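Local coordinates for lipase (Rhizopus chinensis, PDB 6A0W), which probably hydrolyses the ester bonds of triacylglycerols, as a class 3 lipase with the alpha/beta-hydrolase fold, at residues A[139-143]-A[176-181]; A[204-210]-A[242-246]; A[223-229]-A[246-252]. All coordinates share one frame; numbering follows the deposited sequence.

How the contacts relate
Along the chain contact 1 closes before the other two open, whereas contacts 2 and 3 interleave: 204-210, 223-229, then 242-246 running straight into 246-252, with P246 common to both. Contact 1 joins helices 137-160 and 173-188. Contact 2 pairs the two loops that leave strands 197-202 and 223-228, and contact 3 joins the neighbouring parallel strands 223-228 and 248-252 of the central sheet. Centres of contacts 1 and 2 lie about 12 Å apart, those of 2 and 3 about 13 Å, and those of 1 and 3 about 18 Å. F139 and A176 pack on the 204-210 loop, L179 on F223 and H245 on R225, so helix pair, loops and sheet form one continuous core.

Contact 1 (A[139-143]-A[176-181]); sequences FLSSY and AQALLA
The carbonyl O of F139 is gripped by two donors: Y143 N within its own helix, and Q177 NE2 from the helix across, at 2.9 Å. The amide N-H reaches it at 156°, with the oxygen lying in the plane of the Q177 amide and the donor tilted only slightly from the carbonyl plane. A bend at chi2 (-59°) folds the Q177 chain so that its end turns toward 139-143. The other end of that amide, OE1, rests 3.4 Å from CB of Y143 and lies at the edge of the tyrosine ring, near its plane.

L180 covers one face of the Y143 ring, its CB 4.3 Å from the ring centroid in a CH-pi contact displaced toward the rim. With CG anti to the backbone N, the tyrosine passes on along A181, where CE1 comes within 3.7 Å of CA, and its hydroxyl bonds to Y150 and D184. At the other end of the contact A176 CB sits over a face of the F139 ring, 3.7 Å from CD2. L180 CD1 fills in between, 4.2 Å from F139 CB. H136 stacks with the same phenylalanine.

One buried glutamine thus ties two otherwise largely apolar surfaces together. Helices 137-160 and 173-188 cross here at -65°, their local axes 9.8 Å apart. Helix 173-188 begins within what is probably the nucleophile elbow (G170, S172, G174), a signature of the alpha/beta-hydrolase fold, and Q177 touches that elbow.

Contact 2 (A[204-210]-A[242-246]); sequences CPRVGNN and GYLHP
Segments 204-210 and 242-246 are both irregular, and their end-to-end directions lie 127° apart. Their CA atoms come closest at N209 and Y243. The main backbone bond runs from L244 N to G208 O, 3.0 Å long with an N-H...O angle of 157°. N210 N adds a weak bond to G242 O. A water then bridges the gap, accepting from V207 N and donating to L244 O.

R206 is central to the side-chain packing. Its CG stands squarely over the centre of the H245 ring, 3.5 Å from the centroid, in a CH-pi contact. The chain, extended from CG to NE, runs on past Y243, with CD 3.6 Å from Y243 CB, and the guanidinium is turned 41° from the imidazole plane. At the edge of that imidazole, CE1 points at two carbonyls, 3.4 Å from C204 O and 3.4 Å from P205 O. Y243 crosses R206 obliquely; its ring lays an edge against V207 O, with CE2 3.7 Å away, stacks on F124, and its hydroxyl bonds to F122 O. L244 CD2 lies beside the N210 side chain, near CG, while N209 OD1 bonds to K134 N and also caps helix 210-218 at F212 N.

The polar ends of the arginine and histidine are satisfied beyond the two loops: R206 NE pairs with E267 and NH1 with P237 O, and H245 NE2 donates to P234 O. That arginine-glutamate pair probably steadies the arginine's positive charge in a buried setting, while its aliphatic part serves as packing for the imidazole.

Contact 3 (A[223-229]-A[246-252]); sequences FHRTVHK and PGVESWI. With SO4 (sulfate ion), chain C.
The indole edge of W251 meets two carbonyls of 223-229: NE1 donates to K229 O at 2.8 Å, nearly straight (166°), in the ring plane and on a lone pair of the oxygen, while CD1 lies 3.3 Å from V227 O. The F223 ring has R225 CG over one face, toward the rim, and its CE2 is 3.9 Å from P246 CG. K229 CG covers part of one face of the H228 ring; at its edge NE2 donates in plane to a sulfate oxygen, O2, at 2.7 Å, and CD2 nears I252 CG2. That sulfate, probably from the crystallisation liquor, is also held by the backbone N atoms of F288 and G289.

R225 bends at chi3 (-59°), which brings NE to P246 O at 2.9 Å, with that oxygen somewhat out of the guanidinium plane. Two waters lie at the guanidinium edge, both accepting from NH2: one donates to G247 O, the other weakly to E249 OE1. R225 NH2 and that carboxylate oxygen are too far apart for a salt bridge, and E249 OE2 bonds to S272. On the face with H224, V248 and H228, the hydroxyls of T226 and S250 meet, OG1 to OG, at 2.7 Å. G247 CA lies close beside the F223 ring.

Backbone bonds alternate in parallel register, from V248 N to F223 O through to K229 N to I252 O, and the local strand axes cross at -24°. Strand 223-228 is flanked on its other side by parallel strand 197-202, and strand 248-252 by antiparallel 258-262. L44 of helix 38-53 covers T226 and S250, while P246 leans on helix 210-218 through A213 and V216.

Contact 1 (A[139-143]-A[176-181])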
loop_
_atom_site.group_PDB
_atom_site.type_symbol
_atom_site.label_atom_id
_atom_site.label_comp_id
_atom_site.label_asym_id
_atom_site.label_seq_id
_atom_site.Cartn_x
_atom_site.Cartn_y
_atom_site.Cartn_z
ATOM N N PHE A 139 13.484 -0.931 -0.483
ATOM C CA PHE A 139 12.353 -0.870 0.426
ATOM C C PHE A 139 12.776 -1.374 1.810
ATOM O O PHE A 139 12.324 -0.887 2.850
ATOM C CB PHE A 139 11.154 -1.661 -0.115
ATOM C CG PHE A 139 10.692 -1.268 -1.510
ATOM C CD1 PHE A 139 10.932 -0.023 -2.050
ATOM C CD2 PHE A 139 9.947 -2.158 -2.259
ATOM C CE1 PHE A 139 10.570 0.266 -3.358
ATOM C CE2 PHE A 139 9.545 -1.877 -3.552
ATOM C CZ PHE A 139 9.832 -0.645 -4.096
ATOM N N LEU A 140 13.513 -2.475 1.833
ATOM C CA LEU A 140 13.909 -3.086 3.093
ATOM C C LEU A 140 14.863 -2.211 3.916
ATOM O O LEU A 140 14.718 -2.134 5.138
ATOM C CB LEU A 140 14.545 -4.467 2.847
ATOM C CG LEU A 140 14.856 -5.290 4.103
ATOM C CD1 LEU A 140 13.598 -5.707 4.805
ATOM C CD2 LEU A 140 15.674 -6.534 3.765
ATOM N N SER A 141 15.795 -1.506 3.274
ATOM C CA SER A 141 16.618 -0.515 4.021
ATOM C C SER A 141 15.797 0.582 4.654
ATOM O O SER A 141 15.985 0.905 5.826
ATOM C CB SER A 141 17.669 0.162 3.135
ATOM O OG SER A 141 17.461 -0.175 1.786
ATOM N N SER A 142 14.809 1.081 3.918
ATOM C CA SER A 142 13.935 2.102 4.477
ATOM C C SER A 142 13.159 1.557 5.666
ATOM O O SER A 142 13.066 2.207 6.724
ATOM C CB SER A 142 12.981 2.680 3.412
ATOM O OG SER A 142 13.671 3.126 2.273
ATOM N N TYR A 143 12.665 0.327 5.521
ATOM C CA TYR A 143 11.938 -0.287 6.602
ATOM C C TYR A 143 12.825 -0.367 7.842
ATOM O O TYR A 143 12.367 -0.081 8.965
ATOM C CB TYR A 143 11.381 -1.688 6.226
ATOM C CG TYR A 143 10.563 -2.275 7.355
ATOM C CD1 TYR A 143 9.382 -1.669 7.736
ATOM C CD2 TYR A 143 11.073 -3.282 8.155
ATOM C CE1 TYR A 143 8.693 -2.052 8.853
ATOM C CE2 TYR A 143 10.387 -3.706 9.286
ATOM C CZ TYR A 143 9.200 -3.082 9.630
ATOM O OH TYR A 143 8.505 -3.415 10.774
ATOM N N ALA A 176 4.664 -0.516 0.156
ATOM C CA ALA A 176 5.719 -1.463 0.402
ATOM C C ALA A 176 6.083 -1.505 1.866
ATOM O O ALA A 176 6.201 -2.597 2.419
ATOM C CB ALA A 176 6.932 -1.190 -0.439
ATOM N N GLN A 177 6.208 -0.342 2.508
ATOM C CA GLN A 177 6.443 -0.283 3.943
ATOM C C GLN A 177 5.310 -0.913 4.743
ATOM O O GLN A 177 5.523 -1.614 5.751
ATOM C CB GLN A 177 6.654 1.167 4.374
ATOM C CG GLN A 177 7.851 1.858 3.714
ATOM C CD GLN A 177 9.137 1.112 4.027
ATOM O OE1 GLN A 177 9.321 0.773 5.185
ATOM N NE2 GLN A 177 9.863 0.643 3.001
ATOM N N ALA A 178 4.078 -0.680 4.289
ATOM C CA ALA A 178 2.913 -1.254 4.960
ATOM C C ALA A 178 3.000 -2.783 5.035
ATOM O O ALA A 178 2.755 -3.367 6.089
ATOM C CB ALA A 178 1.615 -0.829 4.254
ATOM N N LEU A 179 3.325 -3.410 3.908
ATOM C CA LEU A 179 3.355 -4.859 3.818
ATOM C C LEU A 179 4.511 -5.398 4.701
ATOM O O LEU A 179 4.324 -6.306 5.502
ATOM C CB LEU A 179 3.632 -5.257 2.375
ATOM C CG LEU A 179 3.811 -6.745 2.144
ATOM C CD1 LEU A 179 2.572 -7.487 2.624
ATOM C CD2 LEU A 179 4.060 -7.029 0.668
ATOM N N LEU A 180 5.651 -4.718 4.648
ATOM C CA LEU A 180 6.811 -5.129 5.467
ATOM C C LEU A 180 6.532 -4.941 6.949
ATOM O O LEU A 180 6.724 -5.876 7.746
ATOM C CB LEU A 180 8.074 -4.389 5.023
ATOM C CG LEU A 180 8.613 -4.719 3.619
ATOM C CD1 LEU A 180 9.756 -3.781 3.204
ATOM C CD2 LEU A 180 9.078 -6.158 3.527
ATOM N N ALA A 181 5.819 -3.874 7.273
ATOM C CA ALA A 181 5.421 -3.678 8.642
ATOM C C ALA A 181 4.454 -4.767 9.076
ATOM O O ALA A 181 4.485 -5.220 10.232
ATOM C CB ALA A 181 4.783 -2.309 8.842
#

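Contact 2 (A[204-210]-A[242-246])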
loop_
_atom_site.group_PDB
_atom_site.type_symbol
_atom_site.label_atom_id
_atom_site.label_comp_id
_atom_site.label_asym_id
_atom_site.label_seq_id
_atom_site.Cartn_x
_atom_site.Cartn_y
_atom_site.Cartn_z
ATOM N N CYS A 204 0.493 -0.063 -4.720
ATOM C CA CYS A 204 1.668 -0.768 -4.198
ATOM C C CYS A 204 2.509 -1.420 -5.294
ATOM O O CYS A 204 1.991 -2.176 -6.136
ATOM C CB CYS A 204 1.239 -1.824 -3.187
ATOM S SG CYS A 204 2.622 -2.440 -2.171
ATOM N N PRO A 205 3.805 -1.098 -5.346
ATOM C CA PRO A 205 4.683 -1.882 -6.238
ATOM C C PRO A 205 4.868 -3.329 -5.758
ATOM O O PRO A 205 4.475 -3.694 -4.640
ATOM C CB PRO A 205 6.038 -1.160 -6.123
ATOM C CG PRO A 205 6.010 -0.629 -4.732
ATOM C CD PRO A 205 4.586 -0.173 -4.502
ATOM N N ARG A 206 5.418 -4.159 -6.634
ATOM C CA ARG A 206 5.894 -5.465 -6.200
ATOM C C ARG A 206 7.011 -5.236 -5.180
ATOM O O ARG A 206 7.766 -4.250 -5.278
ATOM C CB ARG A 206 6.368 -6.320 -7.372
ATOM C CG ARG A 206 5.241 -6.715 -8.328
ATOM C CD ARG A 206 5.655 -7.773 -9.328
ATOM N NE ARG A 206 4.586 -8.026 -10.272
ATOM C CZ ARG A 206 4.398 -7.375 -11.415
ATOM N NH1 ARG A 206 5.246 -6.460 -11.818
ATOM N NH2 ARG A 206 3.382 -7.690 -12.210
ATOM N N VAL A 207 7.009 -6.083 -4.154
ATOM C CA VAL A 207 7.888 -5.928 -3.019
ATOM C C VAL A 207 8.962 -7.007 -2.875
ATOM O O VAL A 207 10.102 -6.696 -2.500
ATOM C CB VAL A 207 7.076 -5.859 -1.732
ATOM C CG1 VAL A 207 7.998 -5.860 -0.526
ATOM C CG2 VAL A 207 6.184 -4.626 -1.756
ATOM N N GLY A 208 8.627 -8.263 -3.181
ATOM C CA GLY A 208 9.586 -9.351 -3.070
ATOM C C GLY A 208 9.447 -10.420 -4.127
ATOM O O GLY A 208 8.606 -10.300 -4.997
ATOM N N ASN A 209 10.193 -11.519 -3.967
ATOM C CA ASN A 209 10.182 -12.639 -4.917
ATOM C C ASN A 209 9.070 -13.665 -4.667
ATOM O O ASN A 209 8.234 -13.502 -3.759
ATOM C CB ASN A 209 11.554 -13.346 -4.975
ATOM C CG ASN A 209 11.879 -14.146 -3.720
ATOM O OD1 ASN A 209 11.315 -13.946 -2.634
ATOM N ND2 ASN A 209 12.875 -15.006 -3.844
ATOM N N ASN A 210 9.036 -14.706 -5.497
ATOM C CA ASN A 210 7.998 -15.746 -5.373
ATOM C C ASN A 210 7.868 -16.269 -3.957
ATOM O O ASN A 210 6.790 -16.204 -3.336
ATOM C CB ASN A 210 8.261 -16.912 -6.309
ATOM C CG ASN A 210 8.055 -16.534 -7.738
ATOM O OD1 ASN A 210 8.216 -15.376 -8.092
ATOM N ND2 ASN A 210 7.632 -17.478 -8.555
ATOM N N GLY A 242 11.864 -11.653 -11.123
ATOM C CA GLY A 242 11.619 -12.540 -9.967
ATOM C C GLY A 242 10.566 -12.073 -8.958
ATOM O O GLY A 242 10.238 -12.780 -8.007
ATOM N N TYR A 243 10.018 -10.887 -9.172
ATOM C CA TYR A 243 9.090 -10.273 -8.228
ATOM C C TYR A 243 7.708 -10.894 -8.446
ATOM O O TYR A 243 7.350 -11.284 -9.574
ATOM C CB TYR A 243 9.043 -8.757 -8.474
ATOM C CG TYR A 243 10.221 -7.965 -7.876
ATOM C CD1 TYR A 243 11.445 -7.844 -8.541
ATOM C CD2 TYR A 243 10.143 -7.442 -6.608
ATOM C CE1 TYR A 243 12.509 -7.145 -7.973
ATOM C CE2 TYR A 243 11.191 -6.727 -6.044
ATOM C CZ TYR A 243 12.372 -6.590 -6.720
ATOM O OH TYR A 243 13.390 -5.938 -6.078
ATOM N N LEU A 244 6.918 -10.932 -7.376
ATOM C CA LEU A 244 5.553 -11.472 -7.451
ATOM C C LEU A 244 4.674 -10.866 -6.377
ATOM O O LEU A 244 5.122 -10.734 -5.252
ATOM C CB LEU A 244 5.560 -12.988 -7.297
ATOM C CG LEU A 244 4.249 -13.724 -7.579
ATOM C CD1 LEU A 244 3.903 -13.622 -9.058
ATOM C CD2 LEU A 244 4.422 -15.191 -7.167
ATOM N N HIS A 245 3.481 -10.377 -6.757
ATOM C CA HIS A 245 2.504 -9.880 -5.773
ATOM C C HIS A 245 1.750 -11.046 -5.090
ATOM O O HIS A 245 0.956 -11.735 -5.729
ATOM C CB HIS A 245 1.422 -9.022 -6.446
ATOM C CG HIS A 245 1.847 -7.648 -6.862
ATOM N ND1 HIS A 245 2.190 -6.666 -5.947
ATOM C CD2 HIS A 245 1.713 -7.018 -8.052
ATOM C CE1 HIS A 245 2.343 -5.516 -6.579
ATOM N NE2 HIS A 245 2.035 -5.694 -7.854
ATOM N N PRO A 246 1.770 -11.080 -3.765
ATOM C CA PRO A 246 0.719 -11.701 -2.998
ATOM C C PRO A 246 -0.426 -10.739 -2.759
ATOM O O PRO A 246 -0.381 -9.606 -3.210
ATOM C CB PRO A 246 1.426 -12.003 -1.686
ATOM C CG PRO A 246 2.336 -10.831 -1.535
ATOM C CD PRO A 246 2.766 -10.430 -2.896
HETATM O O HOH W 1 5.731 -8.643 -3.544
#

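Contact 3 (A[223-229]-A[246-252])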
loop_
_atom_site.group_PDB
_atom_site.type_symbol
_atom_site.label_atom_id
_atom_site.label_comp_id
_atom_site.label_asym_id
_atom_site.label_seq_id
_atom_site.Cartn_x
_atom_site.Cartn_y
_atom_site.Cartn_z
ATOM N N PHE A 223 -4.074 -9.000 3.103
ATOM C CA PHE A 223 -3.323 -7.991 2.398
ATOM C C PHE A 223 -4.128 -7.548 1.171
ATOM O O PHE A 223 -4.247 -8.289 0.204
ATOM C CB PHE A 223 -1.996 -8.614 1.970
ATOM C CG PHE A 223 -1.122 -7.726 1.115
ATOM C CD1 PHE A 223 -1.110 -6.359 1.288
ATOM C CD2 PHE A 223 -0.280 -8.271 0.169
ATOM C CE1 PHE A 223 -0.300 -5.569 0.513
ATOM C CE2 PHE A 223 0.444 -7.471 -0.697
ATOM C CZ PHE A 223 0.506 -6.127 -0.456
ATOM N N HIS A 224 -4.588 -6.302 1.183
ATOM C CA HIS A 224 -5.449 -5.790 0.122
ATOM C C HIS A 224 -4.648 -4.867 -0.777
ATOM O O HIS A 224 -3.999 -3.938 -0.291
ATOM C CB HIS A 224 -6.594 -4.992 0.744
ATOM C CG HIS A 224 -7.448 -5.783 1.662
ATOM N ND1 HIS A 224 -8.612 -6.394 1.242
ATOM C CD2 HIS A 224 -7.369 -5.985 3.000
ATOM C CE1 HIS A 224 -9.171 -6.996 2.277
ATOM N NE2 HIS A 224 -8.455 -6.736 3.357
ATOM N N ARG A 225 -4.591 -5.190 -2.069
ATOM C CA ARG A 225 -3.924 -4.326 -3.032
ATOM C C ARG A 225 -4.959 -3.681 -3.968
ATOM O O ARG A 225 -5.359 -4.280 -4.969
ATOM C CB ARG A 225 -2.916 -5.101 -3.861
ATOM C CG ARG A 225 -1.802 -5.739 -3.043
ATOM C CD ARG A 225 -0.714 -6.306 -3.919
ATOM N NE ARG A 225 -1.203 -7.314 -4.835
ATOM C CZ ARG A 225 -1.494 -7.112 -6.116
ATOM N NH1 ARG A 225 -1.328 -5.907 -6.663
ATOM N NH2 ARG A 225 -1.851 -8.157 -6.874
ATOM N N THR A 226 -5.291 -2.432 -3.687
ATOM C CA THR A 226 -6.129 -1.647 -4.585
ATOM C C THR A 226 -5.300 -0.983 -5.676
ATOM O O THR A 226 -4.166 -0.550 -5.440
ATOM C CB THR A 226 -6.967 -0.631 -3.825
ATOM O OG1 THR A 226 -7.800 -1.323 -2.894
ATOM C CG2 THR A 226 -7.830 0.209 -4.816
ATOM N N VAL A 227 -5.747 -1.175 -6.912
ATOM C CA VAL A 227 -5.117 -0.597 -8.072
ATOM C C VAL A 227 -6.061 0.181 -8.969
ATOM O O VAL A 227 -7.202 -0.229 -9.178
ATOM C CB VAL A 227 -4.108 -1.506 -8.791
ATOM C CG1 VAL A 227 -3.852 -2.828 -8.137
ATOM C CG2 VAL A 227 -4.123 -1.481 -10.288
ATOM N N HIS A 228 -5.659 1.420 -9.234
ATOM C CA HIS A 228 -6.476 2.419 -9.943
ATOM C C HIS A 228 -6.189 2.421 -11.422
ATOM O O HIS A 228 -5.104 2.834 -11.911
ATOM C CB HIS A 228 -6.279 3.819 -9.393
ATOM C CG HIS A 228 -7.083 4.867 -10.114
ATOM N ND1 HIS A 228 -6.497 5.870 -10.859
ATOM C CD2 HIS A 228 -8.423 5.103 -10.148
ATOM C CE1 HIS A 228 -7.437 6.704 -11.280
ATOM N NE2 HIS A 228 -8.615 6.237 -10.905
ATOM N N LYS A 229 -7.182 1.893 -12.133
ATOM C CA LYS A 229 -7.151 1.815 -13.581
ATOM C C LYS A 229 -5.796 1.395 -14.128
ATOM O O LYS A 229 -5.409 0.232 -13.967
ATOM C CB LYS A 229 -7.615 3.151 -14.157
ATOM C CG LYS A 229 -9.038 3.513 -13.776
ATOM C CD LYS A 229 -9.508 4.826 -14.377
ATOM C CE LYS A 229 -10.755 5.275 -13.668
ATOM N NZ LYS A 229 -11.299 6.513 -14.239
ATOM N N PRO A 246 1.770 -11.080 -3.765
ATOM C CA PRO A 246 0.719 -11.701 -2.998
ATOM C C PRO A 246 -0.426 -10.739 -2.759
ATOM O O PRO A 246 -0.381 -9.606 -3.210
ATOM C CB PRO A 246 1.426 -12.003 -1.686
ATOM C CG PRO A 246 2.336 -10.831 -1.535
ATOM C CD PRO A 246 2.766 -10.430 -2.896
ATOM N N GLY A 247 -1.418 -11.163 -2.003
ATOM C CA GLY A 247 -2.547 -10.310 -1.699
ATOM C C GLY A 247 -3.642 -10.403 -2.759
ATOM O O GLY A 247 -3.528 -11.081 -3.783
ATOM N N VAL A 248 -4.755 -9.801 -2.415
ATOM C CA VAL A 248 -5.949 -9.809 -3.222
ATOM C C VAL A 248 -6.116 -8.428 -3.901
ATOM O O VAL A 248 -6.218 -7.375 -3.237
ATOM C CB VAL A 248 -7.152 -10.094 -2.308
ATOM C CG1 VAL A 248 -8.465 -9.922 -3.091
ATOM C CG2 VAL A 248 -7.018 -11.491 -1.678
ATOM N N GLU A 249 -6.051 -8.434 -5.228
ATOM C CA GLU A 249 -6.186 -7.202 -6.029
ATOM C C GLU A 249 -7.649 -6.728 -6.144
ATOM O O GLU A 249 -8.520 -7.516 -6.539
ATOM C CB GLU A 249 -5.626 -7.474 -7.435
ATOM C CG GLU A 249 -5.599 -6.222 -8.307
ATOM C CD GLU A 249 -5.011 -6.417 -9.682
ATOM O OE1 GLU A 249 -4.417 -7.488 -9.983
ATOM O OE2 GLU A 249 -5.062 -5.407 -10.421
ATOM N N SER A 250 -7.909 -5.486 -5.725
ATOM C CA SER A 250 -9.147 -4.799 -5.994
ATOM C C SER A 250 -8.884 -3.698 -7.022
ATOM O O SER A 250 -8.076 -2.797 -6.776
ATOM C CB SER A 250 -9.737 -4.228 -4.707
ATOM O OG SER A 250 -8.764 -3.605 -3.883
ATOM N N TRP A 251 -9.407 -3.873 -8.238
ATOM C CA TRP A 251 -9.046 -3.040 -9.398
ATOM C C TRP A 251 -10.183 -2.072 -9.724
ATOM O O TRP A 251 -11.268 -2.515 -10.086
ATOM C CB TRP A 251 -8.769 -3.918 -10.601
ATOM C CG TRP A 251 -8.336 -3.185 -11.817
ATOM C CD1 TRP A 251 -7.643 -2.026 -11.871
ATOM C CD2 TRP A 251 -8.528 -3.601 -13.169
ATOM N NE1 TRP A 251 -7.312 -1.732 -13.173
ATOM C CE2 TRP A 251 -7.853 -2.686 -13.988
ATOM C CE3 TRP A 251 -9.183 -4.671 -13.760
ATOM C CZ2 TRP A 251 -7.873 -2.772 -15.368
ATOM C CZ3 TRP A 251 -9.135 -4.800 -15.133
ATOM C CH2 TRP A 251 -8.484 -3.855 -15.924
ATOM N N ILE A 252 -9.939 -0.778 -9.523
ATOM C CA ILE A 252 -10.885 0.273 -9.845
ATOM C C ILE A 252 -10.855 0.495 -11.344
ATOM O O ILE A 252 -9.869 0.962 -11.902
ATOM C CB ILE A 252 -10.509 1.609 -9.217
ATOM C CG1 ILE A 252 -10.403 1.517 -7.700
ATOM C CG2 ILE A 252 -11.541 2.648 -9.569
ATOM C CD1 ILE A 252 -9.758 2.755 -7.065
HETATM S S SO4 C . -11.310 7.311 -9.296
HETATM O O1 SO4 C . -10.521 8.424 -8.776
HETATM O O2 SO4 C . -11.128 7.266 -10.762
HETATM O O3 SO4 C . -12.732 7.513 -8.969
HETATM O O4 SO4 C . -10.834 6.057 -8.663
HETATM O O HOH W 2 -1.880 -10.742 -5.694
HETATM O O HOH W 3 -1.777 -6.893 -9.608
#